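Local structure of single-stranded DNA-binding protein (Mycobacterium smegmatis, 5GQO) at residues R40-G44 against D45-Y49; P127-R131 against C132-V136. The protein probably binds single-stranded DNA, using OB-fold subunits that assemble as a tetramer. All blocks are in the same frame, centred on the assembly; numbering follows the deposited sequence.

Contact 1: residues R40-G44 against D45-Y49; sequences RLRFG and DQELY
Arg-40 reaches across the hairpin to Glu-47 and Tyr-49, and its length lets one side chain serve both. Its CB lies 4.1 Å from Tyr-49 CD1, while CG, anti to the backbone N (chi1 -179°), meets the CG methylene of Glu-47 and the carbonyl O of Leu-48. CD passes by the Glu-47 carboxylate; a bend at chi3 then brings the head back over the neighbouring strand. There Arg-40 NH2 forms a salt bridge with Glu-47 OE2 at 2.8 Å, the guanidinium and carboxylate planes almost perpendicular. NH2 also comes within 3.2 Å of Tyr-49 CD1 and NH1 approaches CE1, the guanidinium plane only 10° from that of the ring. The other oxygen of Glu-47, OE1, pairs with Arg-84 of helix 80-89, so one carboxylate bridges two arginines and ties the hairpin to the helix. Arg-42 runs beside Glu-47 on this face, methylene to methylene.

The opposite face carries Leu-41, Phe-43, Gln-46 and Leu-48. The apolar branch of Leu-48 suits a buried place against Asn-77 and Trp-79 of strand 73-79; its CD2 touches CD1 of the exposed Leu-41 at 4.2 Å, and its CB sits at the edge of the Phe-43 ring. Backbone bonds join Leu-41 with Leu-48 and Phe-43 with Gln-46, the straightest being Leu-48 N to Leu-41 O (2.8 Å, 172°). At Gly-44 a positive phi, and the clash a CB would make with Asp-45 N, favour glycine. This is an antiparallel beta hairpin with a two-residue loop, closed by a type II' turn from Phe-43 to Gln-46, linking strands 33-43 and 46-55 of the OB fold.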
ATOM      1  N   ARG B  40       7.756 -26.842  -1.096  1.00 47.96           N
ATOM      2  CA  ARG B  40       6.735 -27.205  -0.150  1.00 52.97           C
ATOM      3  C   ARG B  40       7.381 -27.758   1.128  1.00 55.60           C
ATOM      4  O   ARG B  40       8.389 -28.449   1.082  1.00 60.93           O
ATOM      5  CB  ARG B  40       5.795 -28.248  -0.694  1.00 57.60           C
ATOM      6  CG  ARG B  40       4.713 -28.583   0.351  1.00 75.61           C
ATOM      7  CD  ARG B  40       3.678 -29.606  -0.066  1.00 86.55           C
ATOM      8  NE  ARG B  40       3.517 -29.621  -1.515  1.00102.95           N
ATOM      9  CZ  ARG B  40       3.044 -28.613  -2.252  1.00102.70           C
ATOM     10  NH1 ARG B  40       2.984 -28.760  -3.563  1.00 91.22           N
ATOM     11  NH2 ARG B  40       2.654 -27.460  -1.699  1.00113.72           N
ATOM     12  N   LEU B  41       6.784 -27.417   2.259  1.00 51.96           N
ATOM     13  CA  LEU B  41       7.168 -27.925   3.557  1.00 53.43           C
ATOM     14  C   LEU B  41       5.897 -28.169   4.360  1.00 50.98           C
ATOM     15  O   LEU B  41       4.970 -27.333   4.331  1.00 46.00           O
ATOM     16  CB  LEU B  41       8.068 -26.924   4.245  1.00 55.49           C
ATOM     17  CG  LEU B  41       9.401 -26.722   3.536  1.00 62.94           C
ATOM     18  CD1 LEU B  41      10.152 -25.566   4.187  1.00 67.98           C
ATOM     19  CD2 LEU B  41      10.243 -27.995   3.571  1.00 63.36           C
ATOM     20  N   ARG B  42       5.817 -29.344   5.002  1.00 59.26           N
ATOM     21  CA  ARG B  42       4.667 -29.681   5.856  1.00 67.81           C
ATOM     22  C   ARG B  42       5.030 -29.715   7.345  1.00 68.72           C
ATOM     23  O   ARG B  42       6.180 -30.039   7.724  1.00 68.87           O
ATOM     24  CB  ARG B  42       4.015 -30.980   5.417  1.00 81.67           C
ATOM     25  CG  ARG B  42       3.300 -30.863   4.086  1.00 92.75           C
ATOM     26  CD  ARG B  42       2.720 -32.175   3.621  1.00102.13           C
ATOM     27  NE  ARG B  42       2.363 -32.046   2.206  1.00118.90           N
ATOM     28  CZ  ARG B  42       2.482 -33.020   1.306  1.00132.13           C
ATOM     29  NH1 ARG B  42       2.944 -34.221   1.657  1.00146.98           N
ATOM     30  NH2 ARG B  42       2.144 -32.798   0.039  1.00125.57           N
ATOM     31  N   PHE B  43       4.059 -29.290   8.168  1.00 72.67           N
ATOM     32  CA  PHE B  43       4.188 -29.215   9.641  1.00 73.61           C
ATOM     33  C   PHE B  43       2.913 -29.688  10.332  1.00 82.00           C
ATOM     34  O   PHE B  43       1.988 -28.905  10.501  1.00 76.63           O
ATOM     35  CB  PHE B  43       4.531 -27.790  10.076  1.00 65.51           C
ATOM     36  CG  PHE B  43       5.777 -27.263   9.445  1.00 57.90           C
ATOM     37  CD1 PHE B  43       7.009 -27.767   9.820  1.00 60.89           C
ATOM     38  CD2 PHE B  43       5.717 -26.277   8.456  1.00 55.98           C
ATOM     39  CE1 PHE B  43       8.181 -27.303   9.234  1.00 65.92           C
ATOM     40  CE2 PHE B  43       6.878 -25.798   7.871  1.00 62.53           C
ATOM     41  CZ  PHE B  43       8.118 -26.317   8.254  1.00 66.79           C
ATOM     42  N   GLY B  44       2.875 -30.972  10.720  1.00 92.35           N
ATOM     43  CA  GLY B  44       1.615 -31.637  10.984  1.00 93.67           C
ATOM     44  C   GLY B  44       0.567 -31.201   9.955  1.00 94.30           C
ATOM     45  O   GLY B  44       0.721 -31.412   8.749  1.00 84.82           O
ATOM     46  N   ASP B  45      -0.483 -30.562  10.463  1.00 95.50           N
ATOM     47  CA  ASP B  45      -1.662 -30.114   9.693  1.00 96.66           C
ATOM     48  C   ASP B  45      -1.335 -29.153   8.553  1.00 93.08           C
ATOM     49  O   ASP B  45      -1.937 -29.221   7.480  1.00 75.23           O
ATOM     50  CB  ASP B  45      -2.596 -29.358  10.654  1.00 89.17           C
ATOM     51  CG  ASP B  45      -4.027 -29.536  10.338  1.00 89.29           C
ATOM     52  OD1 ASP B  45      -4.284 -29.882   9.179  1.00 93.49           O
ATOM     53  OD2 ASP B  45      -4.888 -29.316  11.241  1.00 96.10           O
ATOM     54  N   GLN B  46      -0.361 -28.278   8.820  1.00 85.63           N
ATOM     55  CA  GLN B  46      -0.125 -27.051   8.060  1.00 79.24           C
ATOM     56  C   GLN B  46       0.836 -27.214   6.893  1.00 69.14           C
ATOM     57  O   GLN B  46       1.732 -28.029   6.928  1.00 68.36           O
ATOM     58  CB  GLN B  46       0.467 -25.975   8.970  1.00 80.98           C
ATOM     59  CG  GLN B  46      -0.513 -24.945   9.473  1.00 84.59           C
ATOM     60  CD  GLN B  46      -0.574 -23.800   8.489  1.00 88.10           C
ATOM     61  OE1 GLN B  46      -1.011 -23.960   7.330  1.00 70.06           O
ATOM     62  NE2 GLN B  46      -0.100 -22.644   8.922  1.00 95.48           N
ATOM     63  N   GLU B  47       0.682 -26.366   5.897  1.00 60.27           N
ATOM     64  CA  GLU B  47       1.502 -26.452   4.696  1.00 63.13           C
ATOM     65  C   GLU B  47       2.078 -25.089   4.359  1.00 55.60           C
ATOM     66  O   GLU B  47       1.363 -24.085   4.408  1.00 43.15           O
ATOM     67  CB  GLU B  47       0.617 -26.896   3.550  1.00 70.99           C
ATOM     68  CG  GLU B  47       1.321 -27.650   2.415  1.00 79.21           C
ATOM     69  CD  GLU B  47       0.331 -28.051   1.317  1.00 84.27           C
ATOM     70  OE1 GLU B  47      -0.763 -28.539   1.673  1.00 83.00           O
ATOM     71  OE2 GLU B  47       0.604 -27.833   0.109  1.00 86.14           O
ATOM     72  N   LEU B  48       3.350 -25.071   3.999  1.00 49.18           N
ATOM     73  CA  LEU B  48       4.003 -23.886   3.530  1.00 49.47           C
ATOM     74  C   LEU B  48       4.420 -24.093   2.078  1.00 51.76           C
ATOM     75  O   LEU B  48       4.994 -25.133   1.738  1.00 46.72           O
ATOM     76  CB  LEU B  48       5.268 -23.612   4.340  1.00 51.96           C
ATOM     77  CG  LEU B  48       6.169 -22.459   3.832  1.00 49.77           C
ATOM     78  CD1 LEU B  48       5.410 -21.146   3.893  1.00 52.08           C
ATOM     79  CD2 LEU B  48       7.443 -22.388   4.637  1.00 51.46           C
ATOM     80  N   TYR B  49       4.213 -23.063   1.263  1.00 47.69           N
ATOM     81  CA  TYR B  49       4.706 -23.045  -0.088  1.00 41.76           C
ATOM     82  C   TYR B  49       5.345 -21.719  -0.300  1.00 40.25           C
ATOM     83  O   TYR B  49       4.731 -20.669  -0.160  1.00 47.57           O
ATOM     84  CB  TYR B  49       3.543 -23.215  -1.011  1.00 46.53           C
ATOM     85  CG  TYR B  49       3.892 -23.668  -2.388  1.00 51.86           C
ATOM     86  CD1 TYR B  49       4.403 -24.934  -2.607  1.00 57.60           C
ATOM     87  CD2 TYR B  49       3.650 -22.852  -3.493  1.00 52.18           C
ATOM     88  CE1 TYR B  49       4.694 -25.363  -3.888  1.00 62.72           C
ATOM     89  CE2 TYR B  49       3.929 -23.267  -4.768  1.00 53.29           C
ATOM     90  CZ  TYR B  49       4.455 -24.524  -4.963  1.00 63.82           C
ATOM     91  OH  TYR B  49       4.723 -24.962  -6.232  1.00 65.64           O
TER

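Contact 2: residues P127-R131 against C132-V136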
ATOM      1  N   PRO B 127      -2.307 -14.964 -10.333  1.00 36.41           N
ATOM      2  CA  PRO B 127      -1.621 -14.626 -11.561  1.00 35.13           C
ATOM      3  C   PRO B 127      -1.993 -13.168 -11.997  1.00 32.31           C
ATOM      4  O   PRO B 127      -3.066 -12.682 -11.672  1.00 31.97           O
ATOM      5  CB  PRO B 127      -2.175 -15.661 -12.527  1.00 37.30           C
ATOM      6  CG  PRO B 127      -3.544 -15.910 -12.056  1.00 35.57           C
ATOM      7  CD  PRO B 127      -3.418 -15.888 -10.579  1.00 39.67           C
ATOM      8  N   ASP B 128      -1.115 -12.495 -12.711  1.00 30.81           N
ATOM      9  CA  ASP B 128      -1.364 -11.103 -13.159  1.00 32.78           C
ATOM     10  C   ASP B 128      -2.067 -11.192 -14.480  1.00 35.08           C
ATOM     11  O   ASP B 128      -1.427 -11.520 -15.475  1.00 34.23           O
ATOM     12  CB  ASP B 128      -0.031 -10.348 -13.308  1.00 33.98           C
ATOM     13  CG  ASP B 128      -0.193  -8.879 -13.734  1.00 37.17           C
ATOM     14  OD1 ASP B 128      -1.319  -8.411 -13.968  1.00 34.61           O
ATOM     15  OD2 ASP B 128       0.842  -8.167 -13.805  1.00 38.28           O
ATOM     16  N   LEU B 129      -3.374 -10.906 -14.483  1.00 34.78           N
ATOM     17  CA  LEU B 129      -4.192 -10.959 -15.697  1.00 38.34           C
ATOM     18  C   LEU B 129      -3.928  -9.838 -16.715  1.00 37.36           C
ATOM     19  O   LEU B 129      -4.536  -9.840 -17.781  1.00 36.38           O
ATOM     20  CB  LEU B 129      -5.696 -10.998 -15.361  1.00 36.57           C
ATOM     21  CG  LEU B 129      -6.153 -12.198 -14.506  1.00 37.73           C
ATOM     22  CD1 LEU B 129      -7.646 -12.150 -14.154  1.00 36.45           C
ATOM     23  CD2 LEU B 129      -5.830 -13.485 -15.234  1.00 39.50           C
ATOM     24  N   SER B 130      -2.985  -8.947 -16.449  1.00 35.76           N
ATOM     25  CA  SER B 130      -2.514  -8.034 -17.512  1.00 39.51           C
ATOM     26  C   SER B 130      -1.548  -8.736 -18.442  1.00 39.09           C
ATOM     27  O   SER B 130      -1.283  -8.263 -19.520  1.00 41.96           O
ATOM     28  CB  SER B 130      -1.849  -6.778 -16.941  1.00 36.81           C
ATOM     29  OG  SER B 130      -0.631  -7.090 -16.324  1.00 32.83           O
ATOM     30  N   ARG B 131      -1.041  -9.884 -18.020  1.00 42.92           N
ATOM     31  CA  ARG B 131       0.003 -10.564 -18.746  1.00 41.14           C
ATOM     32  C   ARG B 131      -0.350 -12.014 -19.069  1.00 41.54           C
ATOM     33  O   ARG B 131       0.495 -12.754 -19.611  1.00 43.31           O
ATOM     34  CB  ARG B 131       1.295 -10.510 -17.914  1.00 42.10           C
ATOM     35  CG  ARG B 131       1.944  -9.144 -17.884  1.00 43.24           C
ATOM     36  CD  ARG B 131       3.258  -9.170 -17.162  1.00 43.61           C
ATOM     37  NE  ARG B 131       3.001  -9.088 -15.739  1.00 45.15           N
ATOM     38  CZ  ARG B 131       3.854  -9.515 -14.808  1.00 50.97           C
ATOM     39  NH1 ARG B 131       5.023 -10.097 -15.154  1.00 45.89           N
ATOM     40  NH2 ARG B 131       3.515  -9.408 -13.499  1.00 47.33           N
ATOM     41  N   CYS B 132      -1.586 -12.429 -18.798  1.00 39.01           N
ATOM     42  CA  CYS B 132      -1.976 -13.822 -18.988  1.00 37.37           C
ATOM     43  C   CYS B 132      -3.486 -13.983 -18.895  1.00 39.36           C
ATOM     44  O   CYS B 132      -4.212 -13.011 -18.717  1.00 48.07           O
ATOM     45  CB  CYS B 132      -1.257 -14.712 -17.953  1.00 40.64           C
ATOM     46  SG  CYS B 132      -1.908 -14.629 -16.259  1.00 41.89           S
ATOM     47  N   ILE B 133      -3.954 -15.226 -18.996  1.00 42.14           N
ATOM     48  CA  ILE B 133      -5.361 -15.586 -18.823  1.00 41.80           C
ATOM     49  C   ILE B 133      -5.428 -16.692 -17.754  1.00 40.49           C
ATOM     50  O   ILE B 133      -4.514 -17.498 -17.608  1.00 41.42           O
ATOM     51  CB  ILE B 133      -5.890 -16.193 -20.131  1.00 50.19           C
ATOM     52  CG1 ILE B 133      -5.776 -15.202 -21.290  1.00 58.45           C
ATOM     53  CG2 ILE B 133      -7.311 -16.717 -19.994  1.00 56.80           C
ATOM     54  CD1 ILE B 133      -6.962 -14.305 -21.475  1.00 59.98           C
ATOM     55  N   ALA B 134      -6.544 -16.790 -17.058  1.00 42.76           N
ATOM     56  CA  ALA B 134      -6.737 -17.837 -16.081  1.00 42.24           C
ATOM     57  C   ALA B 134      -8.127 -18.428 -16.162  1.00 42.77           C
ATOM     58  O   ALA B 134      -9.152 -17.713 -16.175  1.00 43.30           O
ATOM     59  CB  ALA B 134      -6.498 -17.301 -14.691  1.00 42.74           C
ATOM     60  N   ARG B 135      -8.144 -19.753 -16.178  1.00 42.47           N
ATOM     61  CA  ARG B 135      -9.353 -20.529 -16.117  1.00 44.16           C
ATOM     62  C   ARG B 135      -9.501 -20.946 -14.631  1.00 43.14           C
ATOM     63  O   ARG B 135      -8.696 -21.721 -14.074  1.00 36.37           O
ATOM     64  CB  ARG B 135      -9.167 -21.707 -17.070  1.00 52.28           C
ATOM     65  CG  ARG B 135      -8.392 -21.333 -18.379  1.00 57.08           C
ATOM     66  CD  ARG B 135      -9.107 -20.280 -19.225  1.00 55.05           C
ATOM     67  NE  ARG B 135     -10.395 -20.824 -19.631  1.00 58.53           N
ATOM     68  CZ  ARG B 135     -10.536 -21.713 -20.616  1.00 56.90           C
ATOM     69  NH1 ARG B 135      -9.486 -22.134 -21.325  1.00 57.11           N
ATOM     70  NH2 ARG B 135     -11.734 -22.185 -20.894  1.00 61.72           N
ATOM     71  N   VAL B 136     -10.501 -20.366 -13.985  1.00 42.31           N
ATOM     72  CA  VAL B 136     -10.643 -20.398 -12.525  1.00 50.74           C
ATOM     73  C   VAL B 136     -11.504 -21.615 -12.155  1.00 52.84           C
ATOM     74  O   VAL B 136     -12.502 -21.796 -12.803  1.00 52.66           O
ATOM     75  CB  VAL B 136     -11.355 -19.096 -12.045  1.00 48.07           C
ATOM     76  CG1 VAL B 136     -11.822 -19.191 -10.604  1.00 47.78           C
ATOM     77  CG2 VAL B 136     -10.468 -17.893 -12.221  1.00 48.30           C
TER
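Pro-127 opens the packing against the following residues: its CB lies 3.9 Å from Cys-132 SG and its CG touches the methyl of Ala-134, the compact ring fitting a buried place. Asp-128 organises the loop. Asp-128 OD1 accepts from Ser-130 N (3.0 Å) and Ser-130 OG, which approach from the same face of the carboxylate, while Asp-128 O receives Arg-131 N. Leu-129, branched and apolar, brings CD2 to 3.9 Å from Ala-134 CB and 4.2 Å from Cys-132 SG. That small sulfhydryl, set between backbone N and carbonyl carbon (chi1 75°), fits against both Pro-127 and Leu-129. At Ser-130 the hydroxyl adds a second donor to the backbone N-H. Arg-131 then turns back through a bend at chi3: NE and NH2 each reach Asp-128 OD2 at 3.0 Å, that oxygen lying in the guanidinium plane. NH2 also bonds to Gly-32 O and NH1 to Asn-33 OD1, tying the loop to the junction of strands 27-31 and 33-43. Beyond Cys-132, Ile-133, Arg-135 and Val-136 pair with an antiparallel strand of the second subunit. An Asx turn at Asp-128, nested in a type I beta turn from Asp-128 to Arg-131, thus leads into a strand that extends a sheet across the subunit interface.

Contact 1 and contact 2 are separated along the chain by residues 50-126. Their centres are 26 Å apart, and their nearest atoms about 12 Å, so they do not touch. Each lies well out from the middle of the chain, but their surroundings differ. The hairpin of 40-49 is a surface feature that packs on helix 80-89 and meets no other subunit of the assembly, whereas 127-136 is largely buried and faces the second subunit. The calcium-site residue Pro-38 belongs to the neighbourhood of contact 1, its side chain about 3 Å from that of Tyr-49 at their nearest atoms; no calcium is bound to this chain. Residues 127-136 have no part in that site.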